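Local structure of alpha-ketoglutarate-dependent 2,4-dichlorophenoxyacetate dioxygenase (Bradyrhizobium diazoefficiens, 5BKE) at residues G95-K100 against S272-M277; N111-S116 against R175-F180; E53-F58 against H252-W257. The protein probably acts as a 2-oxoglutarate-dependent dioxygenase that breaks down aryloxyalkanoate herbicides such as 2,4-dichlorophenoxyacetate at a non-haem metal centre. All blocks are in the same frame, centred on the assembly; numbering follows the deposited sequence.

One segment of each contact carries a residue to the same ligand, N-oxalylglycine, a 2-oxoglutarate analogue held at manganese, yet none of the contacts touches another. Segment 272-277 of interaction 1 supplies Arg-275 at the glycine carboxylate, 111-116 of interaction 2 the metal ligand His-115 and the neighbouring Asn-111, and 252-257 of interaction 3 brings Trp-257 to the oxalyl end. Centres of interactions 1 and 2 are about 19 Å apart, those of 1 and 3 about 21 Å, and those of 2 and 3 about 25 Å; nearest atoms of each pair are about 6 to 7 Å apart. Interactions 1 and 3 reach the same mixed sheet, whereas 2 and 3 lie on opposite sides of the chain's centre.

Interaction 1 (G95-K100 against S272-M277); sequences GKPLAK and SQPRDM. With OGA (N-oxalylglycine), chain O.
Pro-97 carries the contact of 95-100 with 272-277, a small surface meeting of two loops in which the prolines Pro-97 and Pro-274 come closest, their CA atoms 5.6 Å apart. Gly-95 has a positive phi of 93° before Lys-96, and after these the ring of Pro-97 is directed at the opposite backbone. Its CG does the touching: it lies 3.6 Å from Ser-272 O and 3.8 Å from Pro-274 N, so the ring rests on the peptide groups on both sides of Gln-273 and makes no polar bond to them. Ring meets ring more loosely, Pro-97 CG being 4.4 Å from Pro-274 CD. Beyond it, Leu-98 turns to helix 103-108, and its carbonyl accepts a bond from Gln-271, next to the second segment.

Past the prolines, just before strand 276-281 begins, Arg-275 reaches the ligand. With CG anti to the backbone N (chi1 -172°) and an extended chain as far as NE, the guanidinium meets N-oxalylglycine edge-on. Arg-275 NH1 donates to O3 of the ligand at 2.8 Å and NH2 to O4 at 3.0 Å, both nearly straight, while Met-277 CG lies over one face of the guanidinium, displaced toward its rim. This bidentate grip on the carboxylate remote from the metal is characteristic of the 2-oxoglutarate pocket in TauD/TfdA dioxygenases.

Interaction 2 (N111-S116 against R175-F180); sequences NCLWHS and RGSLGF. With MN (manganese (II) ion), chain N; OGA (N-oxalylglycine), chain O.
Leu-113 and Leu-178 mark the nearest approach of the two backbones, 9.2 Å between their CA atoms, where the 111-116 segment, 3-10 at its start and then loop, faces the type I turn Gly-176 to Gly-179 that follows helix 171-176, with a Schellman motif at Gly-179. The two leucine side chains meet tip to tip: Leu-113 CD1 lies 3.9 Å from Leu-178 CG, and Leu-113 CD2 is 4.0 Å from Leu-178 CD2. Leu-113 CD1 also rests 3.8 Å from Ser-177 OG, a hydroxyl bonded to Ser-174 O. Leu-229 and Arg-232 of the second subunit pack against this apolar pair.

While its side chain faces this turn, the backbone of Leu-113 serves the metal site. His-115 ND1 donates to Leu-113 O at 2.9 Å, an almost straight bond (173°) with Leu-113 O in the plane of the imidazole. The other ring nitrogen, His-115 NE2, binds manganese at 2.1 Å, alongside Asp-117, His-264 and the ligand atoms O1 and O2'. Asn-111 borders the same ligand, with CG 3.5 Å from O2' of N-oxalylglycine. Leu-113 is thus a second-shell residue: its carbonyl probably helps to fix the rotation of the His-115 ring, with NE2 turned to the metal.

Interaction 3 (E53-F58 against H252-W257); sequences EQQMAF and HDLVMW. With OGA (N-oxalylglycine), chain O.
Apolar helix-to-sheet packing joins Phe-58 and Gln-55 of helix 52-59 to Leu-254 and Met-256 of strand 254-258, in the buried interior behind the ligand pocket. The axes of the short segments 53-58 and 254-257 approach to 12.1 Å and make an angle of 30°. A chi1 of 174° swings the ring of Phe-58 away from its own backbone N and out to the strand: CE2 lies 3.6 Å from Met-256 SD, an oblique Met-aromatic contact. Leu-254 CD2 comes at the edge of the same ring, 4.1 Å from Phe-58 CE2. Gln-55 adds its CG, 4.1 Å from Leu-254 CD1, while its amide is bonded to Arg-133 and to Arg-278 O.

Trp-257 emerges on the other side of the strand, its indole edge by the ligand, CZ2 being 3.5 Å from O1 of N-oxalylglycine. With an alanine here, the oxalyl carboxylate and the rings of His-264 and Phe-144 would probably lose the wall they rest against. The strand runs antiparallel between strands 42-45 and 127-132, and Met-256 packs on Leu-43 and Phe-45. Phe-58 meets Phe-62 edge-to-face; it also touches Leu-129, and Gln-55 touches Ser-131, so the helix spans strands 254-258 and 127-132.

Interaction 1 (G95-K100 against S272-M277)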
loop_
_atom_site.group_PDB
_atom_site.type_symbol
_atom_site.label_atom_id
_atom_site.label_comp_id
_atom_site.label_asym_id
_atom_site.label_seq_id
_atom_site.Cartn_x
_atom_site.Cartn_y
_atom_site.Cartn_z
ATOM N N GLY C 95 -5.422 20.462 61.707
ATOM C CA GLY C 95 -6.305 21.068 60.712
ATOM C C GLY C 95 -5.606 22.181 59.952
ATOM O O GLY C 95 -6.180 22.754 59.020
ATOM N N LYS C 96 -4.368 22.485 60.357
ATOM C CA LYS C 96 -3.543 23.517 59.718
ATOM C C LYS C 96 -2.167 22.936 59.256
ATOM O O LYS C 96 -1.775 21.865 59.741
ATOM C CB LYS C 96 -3.464 24.780 60.619
ATOM C CG LYS C 96 -2.144 25.080 61.321
ATOM C CD LYS C 96 -2.004 26.582 61.573
ATOM C CE LYS C 96 -0.613 27.108 61.220
ATOM N NZ LYS C 96 0.464 26.652 62.147
ATOM N N PRO C 97 -1.463 23.611 58.300
ATOM C CA PRO C 97 -0.237 23.067 57.673
ATOM C C PRO C 97 0.807 22.455 58.604
ATOM O O PRO C 97 1.091 23.001 59.674
ATOM C CB PRO C 97 0.356 24.284 56.965
ATOM C CG PRO C 97 -0.840 25.060 56.550
ATOM C CD PRO C 97 -1.845 24.891 57.659
ATOM N N LEU C 98 1.363 21.325 58.175
ATOM C CA LEU C 98 2.428 20.624 58.891
ATOM C C LEU C 98 3.739 21.410 58.860
ATOM O O LEU C 98 3.997 22.156 57.909
ATOM C CB LEU C 98 2.653 19.234 58.283
ATOM C CG LEU C 98 1.650 18.093 58.502
ATOM C CD1 LEU C 98 1.806 17.078 57.385
ATOM C CD2 LEU C 98 1.836 17.419 59.855
ATOM N N ALA C 99 4.552 21.225 59.903
ATOM C CA ALA C 99 5.877 21.849 60.024
ATOM C C ALA C 99 6.820 21.369 58.930
ATOM O O ALA C 99 6.807 20.188 58.571
ATOM C CB ALA C 99 6.482 21.566 61.394
ATOM N N LYS C 100 7.632 22.304 58.429
ATOM C CA LYS C 100 8.645 22.094 57.379
ATOM C C LYS C 100 9.530 20.854 57.561
ATOM O O LYS C 100 9.930 20.222 56.577
ATOM C CB LYS C 100 9.541 23.340 57.292
ATOM C CG LYS C 100 10.147 23.622 55.926
ATOM C CD LYS C 100 9.285 24.583 55.113
ATOM C CE LYS C 100 9.917 24.903 53.762
ATOM N NZ LYS C 100 9.927 23.742 52.819
ATOM N N SER C 272 3.573 26.543 53.671
ATOM C CA SER C 272 2.907 27.408 54.662
ATOM C C SER C 272 1.397 27.631 54.434
ATOM O O SER C 272 0.693 28.076 55.350
ATOM C CB SER C 272 3.637 28.752 54.786
ATOM O OG SER C 272 3.601 29.462 53.562
ATOM N N GLN C 273 0.905 27.319 53.232
ATOM C CA GLN C 273 -0.522 27.477 52.898
ATOM C C GLN C 273 -1.304 26.153 52.861
ATOM O O GLN C 273 -0.756 25.135 52.423
ATOM C CB GLN C 273 -0.682 28.228 51.584
ATOM C CG GLN C 273 -0.564 29.727 51.765
ATOM C CD GLN C 273 -0.681 30.466 50.461
ATOM O OE1 GLN C 273 -1.786 30.712 49.973
ATOM N NE2 GLN C 273 0.460 30.832 49.885
ATOM N N PRO C 274 -2.580 26.161 53.324
ATOM C CA PRO C 274 -3.324 24.895 53.399
ATOM C C PRO C 274 -3.557 24.263 52.019
ATOM O O PRO C 274 -3.755 24.974 51.031
ATOM C CB PRO C 274 -4.654 25.302 54.046
ATOM C CG PRO C 274 -4.803 26.750 53.744
ATOM C CD PRO C 274 -3.410 27.301 53.762
ATOM N N ARG C 275 -3.482 22.938 51.965
ATOM C CA ARG C 275 -3.774 22.181 50.761
ATOM C C ARG C 275 -4.552 20.961 51.205
ATOM O O ARG C 275 -3.959 19.988 51.640
ATOM C CB ARG C 275 -2.477 21.775 50.044
ATOM C CG ARG C 275 -2.717 21.157 48.674
ATOM C CD ARG C 275 -1.432 20.959 47.905
ATOM N NE ARG C 275 -1.699 20.578 46.514
ATOM C CZ ARG C 275 -1.733 19.324 46.058
ATOM N NH1 ARG C 275 -1.515 18.286 46.874
ATOM N NH2 ARG C 275 -1.992 19.107 44.774
ATOM N N ASP C 276 -5.876 21.036 51.130
ATOM C CA ASP C 276 -6.741 19.952 51.584
ATOM C C ASP C 276 -7.205 19.100 50.395
ATOM O O ASP C 276 -8.170 19.442 49.689
ATOM C CB ASP C 276 -7.915 20.487 52.417
ATOM C CG ASP C 276 -8.678 19.387 53.150
ATOM O OD1 ASP C 276 -8.420 18.183 52.922
ATOM O OD2 ASP C 276 -9.562 19.731 53.966
ATOM N N MET C 277 -6.481 17.997 50.195
ATOM C CA MET C 277 -6.719 17.052 49.108
ATOM C C MET C 277 -7.000 15.682 49.725
ATOM O O MET C 277 -6.234 15.206 50.579
ATOM C CB MET C 277 -5.505 16.976 48.160
ATOM C CG MET C 277 -4.981 18.311 47.637
ATOM S SD MET C 277 -6.146 19.225 46.590
ATOM C CE MET C 277 -6.084 18.247 45.086
HETATM C C1 OGA O . -2.367 10.785 45.487
HETATM C C2 OGA O . -1.382 11.734 45.015
HETATM C C4 OGA O . -0.889 14.100 44.564
HETATM C C5 OGA O . -1.565 15.394 44.927
HETATM O O1 OGA O . -2.172 9.574 45.220
HETATM O O2 OGA O . -3.372 11.216 46.093
HETATM O "O2'" OGA O . -0.257 11.319 44.752
HETATM O O3 OGA O . -1.827 15.579 46.138
HETATM N N1 OGA O . -1.779 12.989 44.861
HETATM O O4 OGA O . -1.844 16.206 44.015
#

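Interaction 2 (N111-S116 against R175-F180)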
loop_
_atom_site.group_PDB
_atom_site.type_symbol
_atom_site.label_atom_id
_atom_site.label_comp_id
_atom_site.label_asym_id
_atom_site.label_seq_id
_atom_site.Cartn_x
_atom_site.Cartn_y
_atom_site.Cartn_z
ATOM N N ASN C 111 5.150 12.087 47.314
ATOM C CA ASN C 111 4.147 12.310 46.269
ATOM C C ASN C 111 4.652 13.199 45.120
ATOM O O ASN C 111 4.053 13.213 44.046
ATOM C CB ASN C 111 2.822 12.835 46.855
ATOM C CG ASN C 111 1.967 11.730 47.475
ATOM O OD1 ASN C 111 2.321 10.547 47.438
ATOM N ND2 ASN C 111 0.829 12.115 48.044
ATOM N N CYS C 112 5.766 13.905 45.341
ATOM C CA CYS C 112 6.349 14.768 44.326
ATOM C C CYS C 112 7.091 13.994 43.268
ATOM O O CYS C 112 7.415 14.543 42.216
ATOM C CB CYS C 112 7.258 15.831 44.952
ATOM S SG CYS C 112 6.359 17.030 45.955
ATOM N N LEU C 113 7.371 12.725 43.556
ATOM C CA LEU C 113 7.981 11.816 42.585
ATOM C C LEU C 113 6.920 11.111 41.737
ATOM O O LEU C 113 5.802 10.870 42.209
ATOM C CB LEU C 113 8.883 10.805 43.293
ATOM C CG LEU C 113 9.977 11.328 44.231
ATOM C CD1 LEU C 113 10.556 10.188 45.057
ATOM C CD2 LEU C 113 11.080 12.048 43.459
ATOM N N TRP C 114 7.270 10.810 40.483
ATOM C CA TRP C 114 6.408 10.041 39.568
ATOM C C TRP C 114 6.161 8.657 40.148
ATOM O O TRP C 114 7.104 7.917 40.428
ATOM C CB TRP C 114 7.055 9.891 38.191
ATOM C CG TRP C 114 7.022 11.119 37.313
ATOM C CD1 TRP C 114 8.075 11.930 37.001
ATOM C CD2 TRP C 114 5.885 11.659 36.629
ATOM N NE1 TRP C 114 7.665 12.948 36.163
ATOM C CE2 TRP C 114 6.329 12.801 35.911
ATOM C CE3 TRP C 114 4.529 11.284 36.541
ATOM C CZ2 TRP C 114 5.469 13.578 35.122
ATOM C CZ3 TRP C 114 3.675 12.052 35.760
ATOM C CH2 TRP C 114 4.153 13.191 35.055
ATOM N N HIS C 115 4.889 8.320 40.341
ATOM C CA HIS C 115 4.511 7.081 41.008
ATOM C C HIS C 115 3.159 6.572 40.538
ATOM O O HIS C 115 2.355 7.324 39.978
ATOM C CB HIS C 115 4.531 7.247 42.551
ATOM C CG HIS C 115 3.416 8.089 43.108
ATOM N ND1 HIS C 115 3.478 9.466 43.156
ATOM C CD2 HIS C 115 2.233 7.748 43.672
ATOM C CE1 HIS C 115 2.373 9.935 43.713
ATOM N NE2 HIS C 115 1.597 8.914 44.029
ATOM N N SER C 116 2.936 5.281 40.771
ATOM C CA SER C 116 1.634 4.635 40.617
ATOM C C SER C 116 1.233 4.194 42.029
ATOM O O SER C 116 2.060 3.618 42.748
ATOM C CB SER C 116 1.765 3.445 39.662
ATOM O OG SER C 116 0.521 2.827 39.432
ATOM N N ARG C 175 11.078 6.802 49.290
ATOM C CA ARG C 175 11.474 7.712 50.364
ATOM C C ARG C 175 12.986 7.750 50.498
ATOM O O ARG C 175 13.551 8.793 50.797
ATOM C CB ARG C 175 10.802 7.366 51.702
ATOM C CG ARG C 175 9.280 7.346 51.686
ATOM C CD ARG C 175 8.670 8.581 51.040
ATOM N NE ARG C 175 7.205 8.533 50.921
ATOM C CZ ARG C 175 6.525 8.209 49.817
ATOM N NH1 ARG C 175 5.200 8.234 49.838
ATOM N NH2 ARG C 175 7.149 7.865 48.694
ATOM N N GLY C 176 13.632 6.620 50.219
ATOM C CA GLY C 176 15.095 6.530 50.173
ATOM C C GLY C 176 15.803 7.422 49.171
ATOM O O GLY C 176 16.897 7.924 49.454
ATOM N N SER C 177 15.205 7.621 47.996
ATOM C CA SER C 177 15.800 8.526 46.996
ATOM C C SER C 177 15.684 10.003 47.400
ATOM O O SER C 177 16.402 10.856 46.868
ATOM C CB SER C 177 15.229 8.277 45.592
ATOM O OG SER C 177 13.829 8.427 45.575
ATOM N N LEU C 178 14.786 10.292 48.342
ATOM C CA LEU C 178 14.644 11.630 48.899
ATOM C C LEU C 178 15.493 11.849 50.154
ATOM O O LEU C 178 15.476 12.937 50.713
ATOM C CB LEU C 178 13.165 11.954 49.169
ATOM C CG LEU C 178 12.225 12.160 47.963
ATOM C CD1 LEU C 178 10.839 12.575 48.422
ATOM C CD2 LEU C 178 12.760 13.170 46.954
ATOM N N GLY C 179 16.232 10.824 50.590
ATOM C CA GLY C 179 17.105 10.913 51.779
ATOM C C GLY C 179 16.548 10.350 53.082
ATOM O O GLY C 179 17.283 10.201 54.058
ATOM N N PHE C 180 15.250 10.046 53.088
ATOM C CA PHE C 180 14.528 9.406 54.201
ATOM C C PHE C 180 14.955 7.919 54.255
ATOM O O PHE C 180 14.340 7.061 53.601
ATOM C CB PHE C 180 13.024 9.568 53.913
ATOM C CG PHE C 180 12.109 9.355 55.091
ATOM C CD1 PHE C 180 11.861 8.070 55.601
ATOM C CD2 PHE C 180 11.410 10.437 55.638
ATOM C CE1 PHE C 180 10.983 7.879 56.666
ATOM C CE2 PHE C 180 10.529 10.250 56.699
ATOM C CZ PHE C 180 10.315 8.971 57.214
HETATM MN MN MN N . -0.403 9.132 44.432
HETATM C C1 OGA O . -2.367 10.785 45.487
HETATM C C2 OGA O . -1.382 11.734 45.015
HETATM C C4 OGA O . -0.889 14.100 44.564
HETATM C C5 OGA O . -1.565 15.394 44.927
HETATM O O1 OGA O . -2.172 9.574 45.220
HETATM O O2 OGA O . -3.372 11.216 46.093
HETATM O "O2'" OGA O . -0.257 11.319 44.752
HETATM O O3 OGA O . -1.827 15.579 46.138
HETATM N N1 OGA O . -1.779 12.989 44.861
HETATM O O4 OGA O . -1.844 16.206 44.015
#

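Interaction 3 (E53-F58 against H252-W257)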
loop_
_atom_site.group_PDB
_atom_site.type_symbol
_atom_site.label_atom_id
_atom_site.label_comp_id
_atom_site.label_asym_id
_atom_site.label_seq_id
_atom_site.Cartn_x
_atom_site.Cartn_y
_atom_site.Cartn_z
ATOM N N GLU C 53 -18.036 10.866 52.429
ATOM C CA GLU C 53 -18.939 9.743 52.195
ATOM C C GLU C 53 -19.472 9.671 50.757
ATOM O O GLU C 53 -19.524 8.579 50.172
ATOM C CB GLU C 53 -20.082 9.741 53.213
ATOM C CG GLU C 53 -19.617 9.383 54.626
ATOM C CD GLU C 53 -20.735 9.324 55.665
ATOM O OE1 GLU C 53 -21.780 10.002 55.502
ATOM O OE2 GLU C 53 -20.560 8.591 56.667
ATOM N N GLN C 54 -19.858 10.818 50.192
ATOM C CA GLN C 54 -20.366 10.860 48.814
ATOM C C GLN C 54 -19.268 10.441 47.821
ATOM O O GLN C 54 -19.542 9.708 46.867
ATOM C CB GLN C 54 -20.945 12.238 48.470
ATOM C CG GLN C 54 -22.319 12.521 49.069
ATOM C CD GLN C 54 -22.656 14.014 49.129
ATOM O OE1 GLN C 54 -21.798 14.874 48.907
ATOM N NE2 GLN C 54 -23.906 14.323 49.442
ATOM N N GLN C 55 -18.040 10.884 48.088
ATOM C CA GLN C 55 -16.864 10.548 47.285
ATOM C C GLN C 55 -16.572 9.049 47.282
ATOM O O GLN C 55 -16.298 8.474 46.220
ATOM C CB GLN C 55 -15.641 11.330 47.785
ATOM C CG GLN C 55 -14.369 11.165 46.960
ATOM C CD GLN C 55 -13.218 12.001 47.485
ATOM O OE1 GLN C 55 -13.429 13.007 48.168
ATOM N NE2 GLN C 55 -11.988 11.600 47.162
ATOM N N MET C 56 -16.627 8.430 48.465
ATOM C CA MET C 56 -16.343 7.008 48.603
ATOM C C MET C 56 -17.450 6.167 47.966
ATOM O O MET C 56 -17.161 5.168 47.292
ATOM C CB MET C 56 -16.094 6.634 50.074
ATOM C CG MET C 56 -15.863 5.149 50.342
ATOM S SD MET C 56 -14.431 4.456 49.481
ATOM C CE MET C 56 -13.069 5.130 50.436
ATOM N N ALA C 57 -18.703 6.581 48.161
ATOM C CA ALA C 57 -19.844 5.928 47.510
ATOM C C ALA C 57 -19.700 5.896 45.974
ATOM O O ALA C 57 -20.037 4.888 45.334
ATOM C CB ALA C 57 -21.163 6.579 47.923
ATOM N N PHE C 58 -19.188 6.994 45.406
ATOM C CA PHE C 58 -18.898 7.074 43.980
ATOM C C PHE C 58 -17.840 6.030 43.621
ATOM O O PHE C 58 -18.046 5.242 42.706
ATOM C CB PHE C 58 -18.461 8.502 43.572
ATOM C CG PHE C 58 -17.991 8.625 42.119
ATOM C CD1 PHE C 58 -18.778 8.172 41.051
ATOM C CD2 PHE C 58 -16.771 9.222 41.824
ATOM C CE1 PHE C 58 -18.331 8.291 39.730
ATOM C CE2 PHE C 58 -16.323 9.350 40.504
ATOM C CZ PHE C 58 -17.107 8.883 39.459
ATOM N N HIS C 252 -13.184 22.159 44.305
ATOM C CA HIS C 252 -14.132 21.055 44.066
ATOM C C HIS C 252 -13.964 20.281 42.748
ATOM O O HIS C 252 -14.906 19.627 42.298
ATOM C CB HIS C 252 -15.598 21.493 44.253
ATOM C CG HIS C 252 -15.865 22.197 45.547
ATOM N ND1 HIS C 252 -16.693 23.295 45.636
ATOM C CD2 HIS C 252 -15.409 21.967 46.803
ATOM C CE1 HIS C 252 -16.744 23.705 46.891
ATOM N NE2 HIS C 252 -15.973 22.918 47.618
ATOM N N ASP C 253 -12.778 20.327 42.138
ATOM C CA ASP C 253 -12.445 19.355 41.093
ATOM C C ASP C 253 -12.426 17.948 41.710
ATOM O O ASP C 253 -12.093 17.788 42.895
ATOM C CB ASP C 253 -11.057 19.604 40.517
ATOM C CG ASP C 253 -11.020 20.695 39.462
ATOM O OD1 ASP C 253 -12.079 21.209 39.034
ATOM O OD2 ASP C 253 -9.879 21.031 39.058
ATOM N N LEU C 254 -12.798 16.952 40.911
ATOM C CA LEU C 254 -12.450 15.561 41.198
ATOM C C LEU C 254 -11.719 15.000 39.990
ATOM O O LEU C 254 -12.263 14.981 38.885
ATOM C CB LEU C 254 -13.671 14.697 41.563
ATOM C CG LEU C 254 -13.329 13.251 41.998
ATOM C CD1 LEU C 254 -14.117 12.816 43.222
ATOM C CD2 LEU C 254 -13.456 12.216 40.878
ATOM N N VAL C 255 -10.488 14.559 40.218
ATOM C CA VAL C 255 -9.698 13.868 39.207
ATOM C C VAL C 255 -9.504 12.422 39.658
ATOM O O VAL C 255 -9.105 12.158 40.801
ATOM C CB VAL C 255 -8.346 14.575 38.927
ATOM C CG1 VAL C 255 -7.556 13.849 37.852
ATOM C CG2 VAL C 255 -8.584 16.018 38.481
ATOM N N MET C 256 -9.824 11.494 38.762
ATOM C CA MET C 256 -9.659 10.065 39.026
ATOM C C MET C 256 -8.806 9.407 37.959
ATOM O O MET C 256 -8.909 9.738 36.768
ATOM C CB MET C 256 -11.004 9.356 39.204
ATOM C CG MET C 256 -11.922 9.321 37.997
ATOM S SD MET C 256 -13.524 8.539 38.326
ATOM C CE MET C 256 -13.060 6.895 38.895
ATOM N N TRP C 257 -7.939 8.498 38.387
ATOM C CA TRP C 257 -6.991 7.880 37.475
ATOM C C TRP C 257 -6.901 6.369 37.647
ATOM O O TRP C 257 -7.146 5.841 38.750
ATOM C CB TRP C 257 -5.610 8.547 37.569
ATOM C CG TRP C 257 -4.954 8.490 38.928
ATOM C CD1 TRP C 257 -4.124 7.501 39.398
ATOM C CD2 TRP C 257 -5.042 9.470 39.976
ATOM N NE1 TRP C 257 -3.712 7.797 40.670
ATOM C CE2 TRP C 257 -4.251 8.999 41.054
ATOM C CE3 TRP C 257 -5.725 10.692 40.116
ATOM C CZ2 TRP C 257 -4.116 9.706 42.257
ATOM C CZ3 TRP C 257 -5.589 11.404 41.312
ATOM C CH2 TRP C 257 -4.794 10.903 42.368
HETATM C C1 OGA O . -2.367 10.785 45.487
HETATM C C2 OGA O . -1.382 11.734 45.015
HETATM C C4 OGA O . -0.889 14.100 44.564
HETATM C C5 OGA O . -1.565 15.394 44.927
HETATM O O1 OGA O . -2.172 9.574 45.220
HETATM O O2 OGA O . -3.372 11.216 46.093
HETATM O "O2'" OGA O . -0.257 11.319 44.752
HETATM O O3 OGA O . -1.827 15.579 46.138
HETATM N N1 OGA O . -1.779 12.989 44.861
HETATM O O4 OGA O . -1.844 16.206 44.015
#